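Local coordinates for protein glycosyl hydrolase (Streptomyces cattleya, PDB 7LR8) that is a family GH5 glycoside hydrolase that probably cleaves the beta-1,4 link of Man-GlcNAc, the disaccharide left from N-glycan cores, at residues N229-R234 with A381-F386; R12-G17 with A291-P296. The protein carries 1 engineered substitution. One frame throughout, in Å; residues are numbered along the deposited sequence.

Contact 1 (N229-R234 with A381-F386); sequences NGTAQR and AVFEAF
Thr231 and Phe383 make the van der Waals part of this narrow contact, the threonine hydroxyl and methyl lying against the end of the phenyl ring. CZ of Phe383 is 3.8 Å from OG1 of Thr231, while the methyl CG2 of Thr231 lies 4.1 Å from the same CZ. The ring gets there because Phe383 CG is anti to the backbone N (chi1 -175°), which sends the side chain out from its helix. Tyr235, its ring nearly parallel to that of Phe383, and Tyr248, edge-to-face, also pack on this ring.

No hydrogen bond crosses between the segments. Within 229-234, OD1 of Asn229 accepts two: from OG1 of Thr231 at 2.8 Å, in the carbonyl plane on a lone pair, and from N of Thr231 at 3.0 Å. The first ties down the hydroxyl that meets the ring, and the two together grip OD1; ND2 of Asn229 is held by Asp199.

The charged pair is looser. NH1 of Arg234 stays 5.3 Å from OE2 of Glu384, too far for a salt bridge, and that carboxylate oxygen bonds instead to the hydroxyl of Tyr235. The bond from the Thr231 amide to Asn229 OD1 closes an Asx turn, set at the start of helix 231-235 with Gly230 as N-cap.

Contact 2 (R12-G17 with A291-P296); sequences RSPRFG and AVLDCP
Leu293 is the one residue of 291-296 that meets the other segment, and both its methyls are used. CD1 sits at the edge of the Phe16 ring, in its plane, 3.8 Å from CZ of Phe16. The other methyl, CD2, lies 3.9 Å from that same CZ and also 3.9 Å from CG of Pro14, so the leucine fork spans ring and proline together. Phe16 and Leu293 extend toward each other from opposite directions; the leucine does so with CG anti to the carbonyl carbon (chi1 -67°). No hydrogen bond joins the segments.

Further out, Val343 and Arg347 of helix 334-349 pack on Phe16, and Trp346 of the same helix packs on Pro14. An alanine in place of Phe16 removes the ring against which both methyls of Leu293 rest, and would probably open a gap between the leucine and helix 334-349. The strand is held from both flanks: Asp51 bonds the Phe16 amide and pairs with Arg15, whereas Arg15 and Gly17 bond through their backbones to strand 298-304. This is packing of the (beta/alpha)8 barrel, in which the first strand, 15-19, meets the C-terminal end of helix 281-293, which leads into the eighth strand, 298-304.

The two contacts do not touch: their centres are 22 Å apart and their nearest atoms about 6 Å. Helix 240-253 connects them, since Thr231 in contact 1 packs on its Thr242 and His245 while Val292 and Cys295 in contact 2 pack on its Ala246 and Ala247. Contact 2 belongs to the barrel itself, whereas contact 1 ties the barrel to the C-terminal region that carries the parallel sheet around strand 358-362. Neither contact belongs to the glycan pocket. Contact 1 nevertheless runs near it, with the Thr231 side chain about 10 Å from the bound GlcNAc and about 13 Å from the bound mannose; just before its first segment comes Phe228, a pocket residue.

Contact 1 (N229-R234 with A381-F386)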
loop_
_atom_site.group_PDB
_atom_site.type_symbol
_atom_site.label_atom_id
_atom_site.label_comp_id
_atom_site.label_asym_id
_atom_site.label_seq_id
_atom_site.Cartn_x
_atom_site.Cartn_y
_atom_site.Cartn_z
ATOM N N ASN B 229 19.557 17.633 -6.936
ATOM C CA ASN B 229 18.579 18.612 -6.482
ATOM C C ASN B 229 18.697 19.957 -7.194
ATOM O O ASN B 229 18.168 20.955 -6.686
ATOM C CB ASN B 229 18.725 18.810 -4.973
ATOM C CG ASN B 229 20.042 19.457 -4.592
ATOM O OD1 ASN B 229 20.867 19.811 -5.454
ATOM N ND2 ASN B 229 20.257 19.612 -3.294
ATOM N N GLY B 230 19.420 20.018 -8.315
ATOM C CA GLY B 230 19.713 21.256 -9.005
ATOM C C GLY B 230 21.166 21.666 -8.927
ATOM O O GLY B 230 21.604 22.509 -9.720
ATOM N N THR B 231 21.926 21.087 -7.993
ATOM C CA THR B 231 23.319 21.478 -7.830
ATOM C C THR B 231 24.149 21.060 -9.030
ATOM O O THR B 231 24.831 21.889 -9.645
ATOM C CB THR B 231 23.900 20.863 -6.558
ATOM O OG1 THR B 231 23.173 21.335 -5.409
ATOM C CG2 THR B 231 25.367 21.247 -6.445
ATOM N N ALA B 232 24.113 19.773 -9.375
ATOM C CA ALA B 232 24.874 19.310 -10.535
ATOM C C ALA B 232 24.375 19.951 -11.824
ATOM O O ALA B 232 25.170 20.293 -12.708
ATOM C CB ALA B 232 24.806 17.788 -10.637
ATOM N N GLN B 233 23.057 20.114 -11.957
ATOM C CA GLN B 233 22.502 20.652 -13.193
ATOM C C GLN B 233 22.964 22.083 -13.429
ATOM O O GLN B 233 23.241 22.476 -14.568
ATOM C CB GLN B 233 20.975 20.582 -13.147
ATOM C CG GLN B 233 20.427 19.167 -13.079
ATOM C CD GLN B 233 20.138 18.694 -11.657
ATOM O OE1 GLN B 233 20.857 19.026 -10.704
ATOM N NE2 GLN B 233 19.091 17.897 -11.515
ATOM N N ARG B 234 23.054 22.877 -12.365
ATOM C CA ARG B 234 23.369 24.293 -12.508
ATOM C C ARG B 234 24.867 24.555 -12.566
ATOM O O ARG B 234 25.327 25.346 -13.395
ATOM C CB ARG B 234 22.750 25.081 -11.348
ATOM C CG ARG B 234 23.052 26.569 -11.390
ATOM C CD ARG B 234 22.287 27.303 -10.309
ATOM N NE ARG B 234 20.851 27.062 -10.415
ATOM C CZ ARG B 234 19.976 27.945 -10.884
ATOM N NH1 ARG B 234 20.389 29.136 -11.294
ATOM N NH2 ARG B 234 18.687 27.636 -10.940
ATOM N N ALA B 381 21.384 33.116 -3.067
ATOM C CA ALA B 381 22.489 34.007 -2.724
ATOM C C ALA B 381 23.348 33.432 -1.605
ATOM O O ALA B 381 24.570 33.615 -1.605
ATOM C CB ALA B 381 21.960 35.388 -2.338
ATOM N N VAL B 382 22.732 32.750 -0.635
ATOM C CA VAL B 382 23.500 32.137 0.450
ATOM C C VAL B 382 24.310 30.957 -0.081
ATOM O O VAL B 382 25.508 30.821 0.206
ATOM C CB VAL B 382 22.554 31.720 1.595
ATOM C CG1 VAL B 382 23.223 30.727 2.525
ATOM C CG2 VAL B 382 22.099 32.946 2.370
ATOM N N PHE B 383 23.666 30.104 -0.885
ATOM C CA PHE B 383 24.327 28.956 -1.500
ATOM C C PHE B 383 25.580 29.375 -2.263
ATOM O O PHE B 383 26.663 28.812 -2.060
ATOM C CB PHE B 383 23.340 28.251 -2.441
ATOM C CG PHE B 383 23.865 26.973 -3.054
ATOM C CD1 PHE B 383 24.785 26.999 -4.099
ATOM C CD2 PHE B 383 23.412 25.742 -2.598
ATOM C CE1 PHE B 383 25.261 25.826 -4.661
ATOM C CE2 PHE B 383 23.879 24.555 -3.167
ATOM C CZ PHE B 383 24.806 24.597 -4.190
ATOM N N GLU B 384 25.445 30.355 -3.160
ATOM C CA GLU B 384 26.572 30.741 -4.009
ATOM C C GLU B 384 27.651 31.462 -3.211
ATOM O O GLU B 384 28.845 31.275 -3.474
ATOM C CB GLU B 384 26.085 31.604 -5.175
ATOM C CG GLU B 384 24.952 30.947 -5.951
ATOM C CD GLU B 384 24.887 31.357 -7.411
ATOM O OE1 GLU B 384 25.278 32.498 -7.738
ATOM O OE2 GLU B 384 24.432 30.531 -8.232
ATOM N N ALA B 385 27.264 32.280 -2.229
ATOM C CA ALA B 385 28.280 32.916 -1.392
ATOM C C ALA B 385 29.046 31.882 -0.576
ATOM O O ALA B 385 30.256 32.024 -0.373
ATOM C CB ALA B 385 27.647 33.961 -0.475
ATOM N N PHE B 386 28.366 30.839 -0.096
ATOM C CA PHE B 386 29.060 29.798 0.661
ATOM C C PHE B 386 30.065 29.072 -0.217
ATOM O O PHE B 386 31.189 28.785 0.215
ATOM C CB PHE B 386 28.059 28.797 1.253
ATOM C CG PHE B 386 28.700 27.747 2.138
ATOM C CD1 PHE B 386 29.256 26.595 1.590
ATOM C CD2 PHE B 386 28.719 27.905 3.521
ATOM C CE1 PHE B 386 29.850 25.629 2.406
ATOM C CE2 PHE B 386 29.306 26.947 4.352
ATOM C CZ PHE B 386 29.873 25.806 3.790
#

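Contact 2 (R12-G17 with A291-P296)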
loop_
_atom_site.group_PDB
_atom_site.type_symbol
_atom_site.label_atom_id
_atom_site.label_comp_id
_atom_site.label_asym_id
_atom_site.label_seq_id
_atom_site.Cartn_x
_atom_site.Cartn_y
_atom_site.Cartn_z
ATOM N N ARG B 12 33.203 13.979 20.194
ATOM C CA ARG B 12 33.332 12.644 19.623
ATOM C C ARG B 12 33.768 12.727 18.161
ATOM O O ARG B 12 33.530 13.731 17.488
ATOM C CB ARG B 12 32.013 11.876 19.749
ATOM N N SER B 13 34.407 11.663 17.678
ATOM C CA SER B 13 34.947 11.563 16.331
ATOM C C SER B 13 33.873 11.097 15.354
ATOM O O SER B 13 32.880 10.487 15.754
ATOM C CB SER B 13 36.129 10.595 16.322
ATOM O OG SER B 13 35.698 9.257 16.501
ATOM N N PRO B 14 34.041 11.362 14.052
ATOM C CA PRO B 14 33.004 10.976 13.088
ATOM C C PRO B 14 32.932 9.470 12.888
ATOM O O PRO B 14 33.956 8.777 12.858
ATOM C CB PRO B 14 33.447 11.683 11.799
ATOM C CG PRO B 14 34.897 11.747 11.923
ATOM C CD PRO B 14 35.143 12.069 13.380
ATOM N N ARG B 15 31.706 8.978 12.742
ATOM C CA ARG B 15 31.417 7.584 12.450
ATOM C C ARG B 15 31.150 7.403 10.959
ATOM O O ARG B 15 30.813 8.346 10.242
ATOM C CB ARG B 15 30.228 7.103 13.273
ATOM C CG ARG B 15 30.365 7.480 14.743
ATOM C CD ARG B 15 29.387 6.719 15.580
ATOM N NE ARG B 15 29.311 5.337 15.127
ATOM C CZ ARG B 15 28.813 4.341 15.849
ATOM N NH1 ARG B 15 28.345 4.572 17.075
ATOM N NH2 ARG B 15 28.789 3.117 15.341
ATOM N N PHE B 16 31.315 6.165 10.498
ATOM C CA PHE B 16 31.185 5.836 9.085
ATOM C C PHE B 16 30.255 4.642 8.932
ATOM O O PHE B 16 30.421 3.629 9.616
ATOM C CB PHE B 16 32.571 5.548 8.480
ATOM C CG PHE B 16 33.516 6.718 8.556
ATOM C CD1 PHE B 16 33.482 7.707 7.585
ATOM C CD2 PHE B 16 34.423 6.846 9.607
ATOM C CE1 PHE B 16 34.344 8.796 7.645
ATOM C CE2 PHE B 16 35.276 7.931 9.677
ATOM C CZ PHE B 16 35.238 8.909 8.687
ATOM N N GLY B 17 29.279 4.757 8.039
ATOM C CA GLY B 17 28.316 3.693 7.887
ATOM C C GLY B 17 27.634 3.758 6.544
ATOM O O GLY B 17 28.011 4.549 5.676
ATOM N N ALA B 291 35.628 16.807 1.934
ATOM C CA ALA B 291 35.020 18.095 2.246
ATOM C C ALA B 291 34.205 18.023 3.537
ATOM O O ALA B 291 34.261 18.939 4.365
ATOM C CB ALA B 291 34.139 18.554 1.081
ATOM N N VAL B 292 33.473 16.931 3.743
ATOM C CA VAL B 292 32.653 16.818 4.946
ATOM C C VAL B 292 33.529 16.644 6.179
ATOM O O VAL B 292 33.281 17.252 7.228
ATOM C CB VAL B 292 31.648 15.667 4.798
ATOM C CG1 VAL B 292 30.954 15.411 6.135
ATOM C CG2 VAL B 292 30.617 16.015 3.744
ATOM N N LEU B 293 34.577 15.828 6.074
ATOM C CA LEU B 293 35.435 15.605 7.232
ATOM C C LEU B 293 36.290 16.822 7.581
ATOM O O LEU B 293 36.948 16.812 8.627
ATOM C CB LEU B 293 36.325 14.376 6.994
ATOM C CG LEU B 293 35.617 13.014 6.928
ATOM C CD1 LEU B 293 36.643 11.896 6.784
ATOM C CD2 LEU B 293 34.736 12.775 8.137
ATOM N N ASP B 294 36.296 17.860 6.745
ATOM C CA ASP B 294 36.861 19.156 7.107
ATOM C C ASP B 294 35.868 20.028 7.890
ATOM O O ASP B 294 36.146 21.206 8.135
ATOM C CB ASP B 294 37.333 19.887 5.844
ATOM C CG ASP B 294 38.275 21.036 6.140
ATOM O OD1 ASP B 294 39.195 20.869 6.979
ATOM O OD2 ASP B 294 38.095 22.108 5.515
ATOM N N CYS B 295 34.722 19.476 8.264
ATOM C CA CYS B 295 33.712 20.147 9.070
ATOM C C CYS B 295 33.723 19.563 10.468
ATOM O O CYS B 295 33.685 18.333 10.601
ATOM C CB CYS B 295 32.322 19.964 8.464
ATOM S SG CYS B 295 32.111 20.714 6.854
ATOM N N PRO B 296 33.791 20.379 11.519
ATOM C CA PRO B 296 33.776 19.827 12.876
ATOM C C PRO B 296 32.378 19.386 13.274
ATOM O O PRO B 296 31.374 19.774 12.669
ATOM C CB PRO B 296 34.252 20.995 13.750
ATOM C CG PRO B 296 34.626 22.104 12.811
ATOM C CD PRO B 296 33.909 21.842 11.526
#